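Local coordinates for putative lipoprotein (Bacteroides thetaiotaomicron, PDB 4Q1Z), which is of unknown function but, as a putative lipoprotein, is probably anchored to a membrane of the bacterial envelope, at residues E77-G82 and N356-E361; R347-D352 and G364-Q369; T65-A70 and R360-T365; D18-N23 and E99-K104; P107-E112 and Y135-D140. One frame throughout, in Å; residues are numbered along the deposited sequence.

Contact 1: residues E77-G82 and N356-E361; sequences EYYING and NPIIRE
I358 is the first residue of 356-361 to meet strand 77-82: its CG2 lies at the rim of the Y79 ring, near the ring plane and 4.1 Å from CD2. At I359 the backbone does the touching, with its O 3.2 Å from Y79 OH. R360 runs along the ring in the opposite sense, and its CA makes an off-centre CH-pi contact 4.3 Å from the Y79 centroid. A bend at chi3 (-58°) then brings NH1 within 3.8 Å of Y79 CD1 and up to E77, where NH1 and OE2, 3.7 Å apart, form a long salt bridge. Both partners have second, weak bonds, R360 NH2 to N137 O and E77 OE2 to A139 N. E361 closes the walk: its backbone N donates to Y79 OH over 3.2 Å, nearly straight at 162°, and S67 OG binds the same hydroxyl. A leucine in place of Y79 would probably leave E361 N and S67 OG without the hydroxyl they share, and R360 without the ring it lies along. This is where the N-terminal sheet meets the short hairpin of the larger domain, and the chemistry implies a junction resting on one tyrosine's ring and hydroxyl more than on its stretched ion pair.

Contact 2: residues R347-D352 and G364-Q369; sequences RKLSTD and GTYIYQ
R347 NE donates to Q369 O over 2.9 Å, with the acceptor close to the guanidinium plane at the group's edge. The two terminal nitrogens are also engaged, NH1 by D309 and F110 O, NH2 by D370 and D377. Between the backbones, Q369 N gives its hydrogen to K348 O at 2.7 Å and S350 N to I367 O at 2.9 Å, the latter almost straight (172°). These two bonds flank L349 and Y368, which form a single beta bridge where the segments run steeply across one another, just past strand 344-347. The backbone N of Y368 turns outward to N137 OD1, and Y366 O accepts from Y135 OH. L349, its CG swung beside the backbone N (chi1 -71°), carries CD2 over one face of the Y368 ring, 3.8 Å from the centroid, while the same methyl touches Y366 CB at 3.6 Å. Y368 OH pairs with N389 ND2, and Q369 NE2 with D377. A methionine in place of R347 would probably leave Q369 O without its side-chain donor and three aspartates without their shared cation. The chemistry thus implies a crossing held by satisfied backbone groups, with a buried arginine likely to balance the acids gathered around it.

Contact 3: residues T65-A70 and R360-T365; sequences TVSGTA and REETGT
S67 OG is gripped by two groups: it donates to E362 OE1 over 2.8 Å and is also hydrogen-bonded to Y79 OH. The acid comes from the tip of a beta-hairpin whose turn, 361-364, ends in a G1 bulge, with G364 and T365 both facing R360; the serine lies on strand 60-72 of the N-terminal sheet. E362 bends sharply at chi2 (70°), which lays its carboxylate against S67, where OE1 uses the lone pair on the side of OE2. E362 OE2 sits 3.1 Å from S67 O, an acceptor facing an acceptor, which may make this acid somewhat harder to ionise; S67 O itself takes a hydrogen bond from T31 OG1. Two residues on along the strand, T69 OG1 stands at the edge of the R360 guanidinium, in its plane, 3.4 Å from NH1. The hairpin tip of one domain is pinned to the sheet of the other. The turn keeps its own shape: T363 OG1 and T365 OG1 are hydrogen-bonded at 2.6 Å, R360 N reaches T365 O, and R360 O accepts T363 N at 3.1 Å and T365 N at 3.3 Å from opposite faces of its carbonyl plane.

Contact 4: residues D18-N23 and E99-K104; sequences DITVEN and EVQGLK
With chi1 at -64°, T20 places OG1 beside its own backbone N, and both atoms end up on V100 O. T20 N is the main donor, 2.9 Å from V100 O and nearly in line with the carbonyl; T20 OG1 adds a weak bond to it at 3.3 Å, and I19 CA makes a CH contact with the same oxygen. One step back, V100 N donates to D18 O over 2.8 Å, a straight bond that arrives from above the carbonyl plane. I19, whose chi1 of -54° turns CG1 beside its backbone N, points the same way as V100 and packs CG1 against V100 CB at 3.9 Å. On the other face D18 and E99 stand next to each other, carboxylates 5.6 Å apart between D18 OD2 and E99 OE1, a like-charge pair that probably depends on solvent for screening. Beyond I19 the chain leaves the strand, but V21 still lays CG2 on G102 CA at 3.5 Å; a CB on G102 would run into that methyl. The pairs D18-E99 and I19-V100 are the parallel join between strands 11-19 and 95-105 in an otherwise antiparallel seven-strand sheet, reminiscent of the parallel first and last strands of immunoglobulin-like sandwiches.

Contact 5: residues P107-E112 and Y135-D140; sequences PLIFKE and YNNSAD
I109 and Y135 lie side by side and point the same way, as a hydrogen-bonded pair should on neighbouring antiparallel strands; these are 108-114 and 131-136 of the large mixed sheet. I109 CD1 comes 4.1 Å from Y135 CB, and a chi1 of 48°, the crowded position with CG1 between backbone N and carbonyl carbon, sets CG1 4.0 Å from N137 CB. K111 passes across Y135 at a slant, its CD 3.7 Å from CD1 of the ring, before its amine goes on to E133 and R388 O. Y135 OH reaches Y366 O. On the opposite face L108 curls back so that CD1 lies 3.4 Å from Y135 O, and the L108 side chain also touches I134, I147 and I268. The backbones pair through Y135 N to I109 O at 2.9 Å and the return bond from I109 N to Y135 O; then N137 N donates to P107 O, and P107 CB rests on S138 CB. N137 OD1 accepts from Y368 N. Where strand 131-136 ends, N136 makes an Asx turn: OD1 accepts S138 N at 3.1 Å and, in the carbonyl plane on a lone pair, S138 OG at 2.8 Å.

In the fold
Contacts 3 and 5 are buried, 1 and 2 partly buried, and 4 lies on the surface. Contact 5, the most central, is a strand pair in the large sheet, and contact 4 an outlying one in the N-terminal sheet. Both rest on regular backbone bonds, antiparallel in contact 5, parallel in contact 4. Contacts 1 and 3 bring neighbouring strands of the N-terminal sheet against the same hairpin, share R360 and E361, and work through side chains: a tyrosine, hydroxyls and acids. Contact 2 holds the chain leaving that hairpin by mixing backbone bonds with a buried arginine, and meets contact 5 through Y135 and N137. Contacts 1 and 3 make the junction between the domains; contact 2 fixes the hairpin within the larger one.

Contact 1: residues E77-G82 and N356-E361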
# COMPACT_ATOMS: atom_id res chain seq x y z
N GLU A 77 -2.72 -13.32 -0.01
CA GLU A 77 -1.40 -13.64 -0.50
C GLU A 77 -0.46 -13.86 0.65
O GLU A 77 -0.53 -13.14 1.65
CB GLU A 77 -0.89 -12.54 -1.42
CG GLU A 77 0.30 -12.97 -2.26
CD GLU A 77 1.10 -11.84 -2.87
OE1 GLU A 77 0.48 -10.85 -3.32
OE2 GLU A 77 2.35 -11.95 -2.90
N TYR A 78 0.39 -14.89 0.53
CA TYR A 78 1.38 -15.27 1.52
C TYR A 78 2.74 -15.46 0.91
O TYR A 78 2.87 -16.14 -0.10
CB TYR A 78 0.98 -16.58 2.25
CG TYR A 78 -0.38 -16.58 2.90
CD1 TYR A 78 -1.53 -16.82 2.16
CD2 TYR A 78 -0.51 -16.41 4.28
CE1 TYR A 78 -2.79 -16.84 2.76
CE2 TYR A 78 -1.76 -16.44 4.89
CZ TYR A 78 -2.90 -16.65 4.13
OH TYR A 78 -4.14 -16.65 4.71
N TYR A 79 3.77 -14.92 1.56
CA TYR A 79 5.15 -15.19 1.19
C TYR A 79 5.55 -16.39 2.05
O TYR A 79 5.49 -16.33 3.29
CB TYR A 79 6.07 -13.96 1.36
CG TYR A 79 7.51 -14.28 1.01
CD1 TYR A 79 7.86 -14.70 -0.27
CD2 TYR A 79 8.50 -14.22 1.98
CE1 TYR A 79 9.18 -15.03 -0.58
CE2 TYR A 79 9.82 -14.54 1.68
CZ TYR A 79 10.15 -14.96 0.40
OH TYR A 79 11.45 -15.29 0.13
N ILE A 80 5.82 -17.52 1.39
CA ILE A 80 6.10 -18.75 2.12
C ILE A 80 7.60 -19.06 2.04
O ILE A 80 8.24 -18.75 1.03
CB ILE A 80 5.17 -19.90 1.65
CG1 ILE A 80 5.38 -20.28 0.15
CG2 ILE A 80 3.70 -19.53 1.93
CD1 ILE A 80 4.57 -21.44 -0.38
N ASN A 81 8.16 -19.57 3.13
CA ASN A 81 9.59 -19.85 3.24
C ASN A 81 9.87 -21.02 4.17
O ASN A 81 9.14 -21.24 5.13
CB ASN A 81 10.35 -18.59 3.73
CG ASN A 81 11.60 -18.27 2.95
OD1 ASN A 81 12.50 -19.11 2.77
ND2 ASN A 81 11.72 -17.03 2.49
N GLY A 82 10.94 -21.74 3.90
CA GLY A 82 11.36 -22.87 4.69
C GLY A 82 12.76 -23.32 4.33
O GLY A 82 13.28 -22.94 3.29
N ASN A 356 14.83 -9.08 12.27
CA ASN A 356 15.43 -8.90 10.95
C ASN A 356 14.36 -8.77 9.85
O ASN A 356 13.40 -9.56 9.85
CB ASN A 356 16.39 -10.07 10.61
CG ASN A 356 17.36 -10.45 11.70
OD1 ASN A 356 17.94 -9.59 12.40
ND2 ASN A 356 17.57 -11.75 11.88
N PRO A 357 14.51 -7.84 8.87
CA PRO A 357 13.51 -7.70 7.79
C PRO A 357 13.40 -8.95 6.91
O PRO A 357 14.42 -9.43 6.40
CB PRO A 357 14.02 -6.51 6.97
CG PRO A 357 14.91 -5.76 7.90
CD PRO A 357 15.57 -6.82 8.73
N ILE A 358 12.17 -9.48 6.75
CA ILE A 358 11.89 -10.65 5.91
C ILE A 358 12.02 -10.20 4.44
O ILE A 358 11.33 -9.27 4.03
CB ILE A 358 10.50 -11.26 6.25
CG1 ILE A 358 10.48 -11.75 7.73
CG2 ILE A 358 10.14 -12.40 5.28
CD1 ILE A 358 9.13 -12.05 8.32
N ILE A 359 12.95 -10.82 3.68
CA ILE A 359 13.28 -10.47 2.29
C ILE A 359 12.63 -11.42 1.27
O ILE A 359 12.74 -12.65 1.41
CB ILE A 359 14.83 -10.42 2.12
CG1 ILE A 359 15.49 -9.42 3.10
CG2 ILE A 359 15.28 -10.18 0.66
CD1 ILE A 359 14.99 -7.94 3.01
N ARG A 360 11.98 -10.84 0.24
CA ARG A 360 11.38 -11.59 -0.87
C ARG A 360 12.52 -11.93 -1.78
O ARG A 360 12.90 -11.11 -2.60
CB ARG A 360 10.28 -10.78 -1.58
CG ARG A 360 9.49 -11.58 -2.61
CD ARG A 360 8.34 -10.81 -3.24
NE ARG A 360 7.36 -10.31 -2.27
CZ ARG A 360 6.25 -10.95 -1.89
NH1 ARG A 360 5.96 -12.14 -2.39
NH2 ARG A 360 5.43 -10.40 -1.01
N GLU A 361 13.13 -13.11 -1.57
CA GLU A 361 14.33 -13.62 -2.25
C GLU A 361 14.19 -13.65 -3.79
O GLU A 361 15.21 -13.53 -4.50
CB GLU A 361 14.72 -15.03 -1.74
CG GLU A 361 14.87 -15.15 -0.22
CD GLU A 361 16.14 -14.63 0.43
OE1 GLU A 361 16.45 -13.42 0.28
OE2 GLU A 361 16.78 -15.41 1.16

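Contact 2: residues R347-D352 and G364-Q369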
# COMPACT_ATOMS: atom_id res chain seq x y z
N ARG A 347 5.38 3.10 7.09
CA ARG A 347 4.99 1.71 7.37
C ARG A 347 6.21 0.89 7.78
O ARG A 347 7.29 1.05 7.20
CB ARG A 347 4.32 1.10 6.14
CG ARG A 347 3.52 -0.15 6.38
CD ARG A 347 2.35 -0.25 5.40
NE ARG A 347 1.22 -0.82 6.13
CZ ARG A 347 -0.03 -0.43 6.03
NH1 ARG A 347 -0.38 0.49 5.15
NH2 ARG A 347 -0.96 -0.96 6.81
N LYS A 348 6.04 0.06 8.83
CA LYS A 348 7.07 -0.82 9.39
C LYS A 348 7.31 -1.98 8.47
O LYS A 348 6.38 -2.45 7.83
CB LYS A 348 6.66 -1.36 10.78
CG LYS A 348 6.67 -0.33 11.90
CD LYS A 348 6.11 -0.97 13.17
CE LYS A 348 5.77 0.05 14.23
NZ LYS A 348 5.01 -0.57 15.34
N LEU A 349 8.55 -2.46 8.45
CA LEU A 349 8.97 -3.63 7.69
C LEU A 349 8.51 -4.89 8.40
O LEU A 349 8.50 -4.92 9.63
CB LEU A 349 10.50 -3.64 7.56
CG LEU A 349 11.11 -2.60 6.64
CD1 LEU A 349 12.57 -2.40 6.97
CD2 LEU A 349 10.99 -3.01 5.23
N SER A 350 8.18 -5.94 7.63
CA SER A 350 7.82 -7.24 8.20
C SER A 350 9.11 -7.88 8.70
O SER A 350 10.01 -8.14 7.90
CB SER A 350 7.09 -8.12 7.19
OG SER A 350 5.68 -7.92 7.25
N THR A 351 9.24 -8.04 10.02
CA THR A 351 10.47 -8.61 10.60
C THR A 351 10.21 -9.98 11.21
O THR A 351 9.06 -10.35 11.46
CB THR A 351 11.08 -7.65 11.64
OG1 THR A 351 10.11 -7.32 12.64
CG2 THR A 351 11.65 -6.38 11.00
N ASP A 352 11.28 -10.75 11.44
CA ASP A 352 11.16 -12.07 12.09
C ASP A 352 11.26 -11.88 13.63
O ASP A 352 11.35 -10.74 14.10
CB ASP A 352 12.21 -13.09 11.56
CG ASP A 352 13.66 -12.63 11.48
OD1 ASP A 352 14.05 -11.74 12.27
OD2 ASP A 352 14.41 -13.18 10.64
N GLY A 364 14.54 -9.86 -4.24
CA GLY A 364 15.48 -9.22 -3.33
C GLY A 364 14.94 -7.91 -2.79
O GLY A 364 15.65 -6.89 -2.80
N THR A 365 13.65 -7.91 -2.37
CA THR A 365 12.93 -6.72 -1.93
C THR A 365 12.27 -6.87 -0.55
O THR A 365 12.00 -7.97 -0.07
CB THR A 365 11.86 -6.32 -2.96
OG1 THR A 365 11.00 -7.44 -3.21
CG2 THR A 365 12.46 -5.81 -4.27
N TYR A 366 12.01 -5.72 0.07
CA TYR A 366 11.37 -5.62 1.36
C TYR A 366 9.88 -5.90 1.29
O TYR A 366 9.24 -5.66 0.26
CB TYR A 366 11.60 -4.23 1.95
CG TYR A 366 13.02 -3.98 2.37
CD1 TYR A 366 13.62 -4.75 3.36
CD2 TYR A 366 13.77 -2.95 1.80
CE1 TYR A 366 14.93 -4.52 3.77
CE2 TYR A 366 15.08 -2.71 2.21
CZ TYR A 366 15.66 -3.50 3.19
OH TYR A 366 16.94 -3.26 3.61
N ILE A 367 9.35 -6.44 2.38
CA ILE A 367 7.94 -6.71 2.62
C ILE A 367 7.62 -5.82 3.81
O ILE A 367 8.39 -5.78 4.77
CB ILE A 367 7.64 -8.23 2.82
CG1 ILE A 367 8.04 -9.05 1.56
CG2 ILE A 367 6.16 -8.47 3.16
CD1 ILE A 367 8.26 -10.54 1.77
N TYR A 368 6.56 -5.04 3.69
CA TYR A 368 6.12 -4.09 4.71
C TYR A 368 4.96 -4.70 5.47
O TYR A 368 4.14 -5.42 4.89
CB TYR A 368 5.77 -2.72 4.08
CG TYR A 368 7.02 -1.99 3.61
CD1 TYR A 368 7.63 -2.32 2.40
CD2 TYR A 368 7.66 -1.07 4.44
CE1 TYR A 368 8.85 -1.74 2.03
CE2 TYR A 368 8.86 -0.46 4.05
CZ TYR A 368 9.46 -0.83 2.86
OH TYR A 368 10.67 -0.27 2.49
N GLN A 369 4.93 -4.44 6.79
CA GLN A 369 3.94 -4.93 7.75
C GLN A 369 2.57 -4.30 7.53
O GLN A 369 2.47 -3.08 7.48
CB GLN A 369 4.43 -4.64 9.18
CG GLN A 369 3.52 -5.22 10.27
CD GLN A 369 3.91 -4.76 11.64
OE1 GLN A 369 5.00 -5.08 12.15
NE2 GLN A 369 3.00 -4.06 12.29

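Contact 3: residues T65-A70 and R360-T365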
# COMPACT_ATOMS: atom_id res chain seq x y z
N THR A 65 16.49 -25.02 0.57
CA THR A 65 15.65 -23.84 0.84
C THR A 65 14.42 -23.82 -0.06
O THR A 65 14.51 -24.14 -1.26
CB THR A 65 16.46 -22.55 0.70
OG1 THR A 65 17.26 -22.64 -0.47
CG2 THR A 65 17.36 -22.29 1.88
N VAL A 66 13.27 -23.46 0.53
CA VAL A 66 11.95 -23.33 -0.10
C VAL A 66 11.54 -21.87 -0.03
O VAL A 66 11.68 -21.26 1.02
CB VAL A 66 10.88 -24.26 0.54
CG1 VAL A 66 9.53 -24.14 -0.18
CG2 VAL A 66 11.35 -25.71 0.59
N SER A 67 11.09 -21.30 -1.17
CA SER A 67 10.63 -19.92 -1.29
C SER A 67 9.66 -19.75 -2.46
O SER A 67 9.87 -20.30 -3.54
CB SER A 67 11.80 -18.95 -1.43
OG SER A 67 11.36 -17.60 -1.41
N GLY A 68 8.62 -18.99 -2.22
CA GLY A 68 7.56 -18.73 -3.19
C GLY A 68 6.37 -18.08 -2.54
O GLY A 68 6.46 -17.59 -1.41
N THR A 69 5.23 -18.12 -3.24
CA THR A 69 3.99 -17.47 -2.80
C THR A 69 2.81 -18.44 -2.86
O THR A 69 2.65 -19.19 -3.82
CB THR A 69 3.75 -16.17 -3.65
OG1 THR A 69 4.67 -15.18 -3.19
CG2 THR A 69 2.34 -15.59 -3.51
N ALA A 70 1.98 -18.40 -1.81
CA ALA A 70 0.74 -19.15 -1.74
C ALA A 70 -0.42 -18.17 -1.70
O ALA A 70 -0.33 -17.13 -1.04
CB ALA A 70 0.73 -20.06 -0.53
N ARG A 360 11.98 -10.84 0.24
CA ARG A 360 11.38 -11.59 -0.87
C ARG A 360 12.52 -11.93 -1.78
O ARG A 360 12.90 -11.11 -2.60
CB ARG A 360 10.28 -10.78 -1.58
CG ARG A 360 9.49 -11.58 -2.61
CD ARG A 360 8.34 -10.81 -3.24
NE ARG A 360 7.36 -10.31 -2.27
CZ ARG A 360 6.25 -10.95 -1.89
NH1 ARG A 360 5.96 -12.14 -2.39
NH2 ARG A 360 5.43 -10.40 -1.01
N GLU A 361 13.13 -13.11 -1.57
CA GLU A 361 14.33 -13.62 -2.25
C GLU A 361 14.19 -13.65 -3.79
O GLU A 361 15.21 -13.53 -4.50
CB GLU A 361 14.72 -15.03 -1.74
CG GLU A 361 14.87 -15.15 -0.22
CD GLU A 361 16.14 -14.63 0.43
OE1 GLU A 361 16.45 -13.42 0.28
OE2 GLU A 361 16.78 -15.41 1.16
N GLU A 362 12.96 -13.81 -4.30
CA GLU A 362 12.67 -13.89 -5.72
C GLU A 362 13.02 -12.57 -6.42
O GLU A 362 13.45 -12.57 -7.58
CB GLU A 362 11.20 -14.24 -5.93
CG GLU A 362 10.87 -15.73 -5.85
CD GLU A 362 10.95 -16.44 -4.51
OE1 GLU A 362 10.74 -15.78 -3.46
OE2 GLU A 362 11.19 -17.66 -4.51
N THR A 363 12.85 -11.45 -5.69
CA THR A 363 13.07 -10.09 -6.19
C THR A 363 14.11 -9.31 -5.37
O THR A 363 14.51 -8.22 -5.80
CB THR A 363 11.74 -9.35 -6.20
OG1 THR A 363 11.14 -9.44 -4.90
CG2 THR A 363 10.79 -9.88 -7.27
N GLY A 364 14.54 -9.86 -4.24
CA GLY A 364 15.48 -9.22 -3.33
C GLY A 364 14.94 -7.91 -2.79
O GLY A 364 15.65 -6.89 -2.80
N THR A 365 13.65 -7.91 -2.37
CA THR A 365 12.93 -6.72 -1.93
C THR A 365 12.27 -6.87 -0.55
O THR A 365 12.00 -7.97 -0.07
CB THR A 365 11.86 -6.32 -2.96
OG1 THR A 365 11.00 -7.44 -3.21
CG2 THR A 365 12.46 -5.81 -4.27

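Contact 4: residues D18-N23 and E99-K104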
# COMPACT_ATOMS: atom_id res chain seq x y z
N ASP A 18 5.54 -29.27 4.32
CA ASP A 18 4.53 -29.08 5.35
C ASP A 18 4.27 -27.60 5.39
O ASP A 18 4.96 -26.87 6.12
CB ASP A 18 4.98 -29.66 6.71
CG ASP A 18 3.93 -29.74 7.82
OD1 ASP A 18 2.81 -29.21 7.62
OD2 ASP A 18 4.23 -30.34 8.88
N ILE A 19 3.36 -27.14 4.52
CA ILE A 19 3.00 -25.74 4.38
C ILE A 19 1.96 -25.44 5.46
O ILE A 19 0.99 -26.17 5.63
CB ILE A 19 2.57 -25.36 2.94
CG1 ILE A 19 3.67 -25.79 1.93
CG2 ILE A 19 2.34 -23.85 2.84
CD1 ILE A 19 3.33 -25.81 0.49
N THR A 20 2.26 -24.40 6.26
CA THR A 20 1.55 -23.93 7.44
C THR A 20 0.37 -23.02 7.03
O THR A 20 -0.54 -22.84 7.83
CB THR A 20 2.58 -23.27 8.39
OG1 THR A 20 3.49 -24.29 8.81
CG2 THR A 20 1.98 -22.64 9.62
N VAL A 21 0.37 -22.49 5.78
CA VAL A 21 -0.73 -21.66 5.26
C VAL A 21 -1.93 -22.58 4.97
O VAL A 21 -1.76 -23.65 4.38
CB VAL A 21 -0.32 -20.84 4.01
CG1 VAL A 21 -1.51 -20.15 3.37
CG2 VAL A 21 0.77 -19.83 4.35
N GLU A 22 -3.12 -22.16 5.44
CA GLU A 22 -4.39 -22.88 5.31
C GLU A 22 -5.14 -22.55 4.02
O GLU A 22 -5.07 -21.42 3.53
CB GLU A 22 -5.31 -22.54 6.51
CG GLU A 22 -4.93 -23.20 7.83
CD GLU A 22 -5.67 -22.75 9.08
OE1 GLU A 22 -6.71 -22.05 8.97
OE2 GLU A 22 -5.22 -23.12 10.18
N ASN A 23 -5.92 -23.54 3.51
CA ASN A 23 -6.80 -23.46 2.34
C ASN A 23 -6.08 -22.88 1.12
O ASN A 23 -6.61 -21.98 0.47
CB ASN A 23 -8.05 -22.62 2.65
CG ASN A 23 -8.84 -23.11 3.84
OD1 ASN A 23 -9.36 -24.24 3.85
ND2 ASN A 23 -8.98 -22.27 4.85
N GLU A 99 9.55 -27.85 6.68
CA GLU A 99 8.46 -27.08 7.26
C GLU A 99 8.46 -25.73 6.60
O GLU A 99 9.47 -25.03 6.64
CB GLU A 99 8.66 -26.96 8.76
CG GLU A 99 7.44 -26.46 9.51
CD GLU A 99 7.73 -26.43 10.98
OE1 GLU A 99 8.19 -27.46 11.53
OE2 GLU A 99 7.60 -25.33 11.57
N VAL A 100 7.35 -25.38 5.95
CA VAL A 100 7.21 -24.14 5.17
C VAL A 100 6.18 -23.24 5.85
O VAL A 100 4.99 -23.58 5.90
CB VAL A 100 6.85 -24.45 3.68
CG1 VAL A 100 6.64 -23.16 2.88
CG2 VAL A 100 7.92 -25.31 3.03
N GLN A 101 6.62 -22.11 6.40
CA GLN A 101 5.71 -21.19 7.09
C GLN A 101 5.38 -20.01 6.20
O GLN A 101 6.15 -19.68 5.31
CB GLN A 101 6.30 -20.76 8.43
CG GLN A 101 6.55 -21.95 9.39
CD GLN A 101 6.01 -21.76 10.81
OE1 GLN A 101 5.04 -21.01 11.05
NE2 GLN A 101 6.62 -22.46 11.76
N GLY A 102 4.20 -19.45 6.39
CA GLY A 102 3.73 -18.33 5.58
C GLY A 102 3.57 -16.99 6.29
O GLY A 102 3.27 -16.92 7.49
N LEU A 103 3.75 -15.92 5.52
CA LEU A 103 3.61 -14.54 5.97
C LEU A 103 2.47 -13.89 5.19
O LEU A 103 2.60 -13.78 3.98
CB LEU A 103 4.96 -13.80 5.73
CG LEU A 103 4.96 -12.24 5.85
CD1 LEU A 103 4.64 -11.78 7.28
CD2 LEU A 103 6.28 -11.65 5.40
N LYS A 104 1.37 -13.46 5.84
CA LYS A 104 0.30 -12.79 5.08
C LYS A 104 0.83 -11.45 4.52
O LYS A 104 1.41 -10.66 5.27
CB LYS A 104 -1.01 -12.57 5.88
CG LYS A 104 -2.20 -12.14 4.98
CD LYS A 104 -3.51 -12.14 5.73
CE LYS A 104 -4.67 -11.59 4.94
NZ LYS A 104 -5.93 -11.59 5.74

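Contact 5: residues P107-E112 and Y135-D140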
# COMPACT_ATOMS: atom_id res chain seq x y z
N PRO A 107 -1.00 -6.92 -0.91
CA PRO A 107 -0.37 -6.61 -2.20
C PRO A 107 0.02 -5.14 -2.51
O PRO A 107 1.14 -4.91 -3.01
CB PRO A 107 -1.41 -7.10 -3.20
CG PRO A 107 -2.70 -7.25 -2.41
CD PRO A 107 -2.24 -7.70 -1.10
N LEU A 108 -0.90 -4.16 -2.33
CA LEU A 108 -0.60 -2.77 -2.69
C LEU A 108 -0.94 -1.88 -1.54
O LEU A 108 -2.12 -1.67 -1.23
CB LEU A 108 -1.35 -2.39 -3.97
CG LEU A 108 -1.06 -1.01 -4.55
CD1 LEU A 108 0.35 -0.92 -5.07
CD2 LEU A 108 -2.13 -0.61 -5.54
N ILE A 109 0.10 -1.38 -0.85
CA ILE A 109 -0.10 -0.62 0.39
C ILE A 109 0.52 0.78 0.38
O ILE A 109 1.37 1.09 -0.46
CB ILE A 109 0.41 -1.45 1.63
CG1 ILE A 109 1.83 -2.06 1.47
CG2 ILE A 109 -0.59 -2.54 2.00
CD1 ILE A 109 3.07 -1.16 1.80
N PHE A 110 0.07 1.61 1.34
CA PHE A 110 0.58 2.95 1.67
C PHE A 110 1.88 2.74 2.42
O PHE A 110 1.85 2.23 3.55
CB PHE A 110 -0.44 3.73 2.53
CG PHE A 110 -1.56 4.42 1.77
CD1 PHE A 110 -1.31 5.57 1.01
CD2 PHE A 110 -2.87 3.98 1.89
CE1 PHE A 110 -2.35 6.21 0.32
CE2 PHE A 110 -3.91 4.62 1.20
CZ PHE A 110 -3.64 5.73 0.42
N LYS A 111 3.01 3.04 1.80
CA LYS A 111 4.33 2.81 2.42
C LYS A 111 4.76 3.98 3.37
O LYS A 111 5.31 3.76 4.45
CB LYS A 111 5.37 2.60 1.30
CG LYS A 111 6.74 2.17 1.76
CD LYS A 111 7.66 1.95 0.57
CE LYS A 111 9.10 2.20 0.89
NZ LYS A 111 9.34 3.59 1.31
N GLU A 112 4.58 5.22 2.89
CA GLU A 112 4.96 6.43 3.59
C GLU A 112 3.96 7.50 3.22
O GLU A 112 3.57 7.57 2.05
CB GLU A 112 6.39 6.84 3.19
CG GLU A 112 6.91 8.11 3.87
CD GLU A 112 8.28 8.01 4.52
OE1 GLU A 112 8.97 6.98 4.32
OE2 GLU A 112 8.65 8.95 5.25
N TYR A 135 3.37 1.28 -2.54
CA TYR A 135 4.40 0.26 -2.80
C TYR A 135 3.80 -1.07 -3.26
O TYR A 135 2.79 -1.53 -2.72
CB TYR A 135 5.23 0.04 -1.51
CG TYR A 135 6.38 -0.95 -1.57
CD1 TYR A 135 7.62 -0.58 -2.08
CD2 TYR A 135 6.28 -2.20 -0.96
CE1 TYR A 135 8.71 -1.47 -2.08
CE2 TYR A 135 7.35 -3.10 -0.96
CZ TYR A 135 8.57 -2.72 -1.51
OH TYR A 135 9.64 -3.59 -1.50
N ASN A 136 4.45 -1.70 -4.26
CA ASN A 136 4.05 -3.03 -4.72
C ASN A 136 4.74 -4.00 -3.78
O ASN A 136 5.95 -4.25 -3.89
CB ASN A 136 4.39 -3.28 -6.18
CG ASN A 136 3.97 -4.64 -6.69
OD1 ASN A 136 3.58 -5.54 -5.94
ND2 ASN A 136 4.03 -4.83 -8.00
N ASN A 137 3.96 -4.49 -2.79
CA ASN A 137 4.40 -5.40 -1.73
C ASN A 137 4.19 -6.89 -2.12
O ASN A 137 4.60 -7.79 -1.38
CB ASN A 137 3.61 -5.04 -0.47
CG ASN A 137 4.26 -5.32 0.84
OD1 ASN A 137 5.43 -5.02 1.08
ND2 ASN A 137 3.47 -5.85 1.76
N SER A 138 3.61 -7.13 -3.32
CA SER A 138 3.25 -8.44 -3.84
C SER A 138 4.39 -9.18 -4.62
O SER A 138 5.49 -8.64 -4.84
CB SER A 138 2.00 -8.31 -4.72
OG SER A 138 2.27 -8.06 -6.10
N ALA A 139 4.10 -10.45 -5.01
CA ALA A 139 4.98 -11.38 -5.72
C ALA A 139 5.07 -11.12 -7.23
O ALA A 139 5.91 -11.72 -7.90
CB ALA A 139 4.50 -12.80 -5.49
N ASP A 140 4.23 -10.24 -7.79
CA ASP A 140 4.23 -9.98 -9.22
C ASP A 140 3.86 -8.54 -9.54
O ASP A 140 3.39 -7.83 -8.67
CB ASP A 140 3.25 -10.95 -9.93
CG ASP A 140 3.74 -11.52 -11.28
OD1 ASP A 140 4.87 -11.16 -11.72
OD2 ASP A 140 3.01 -12.34 -11.87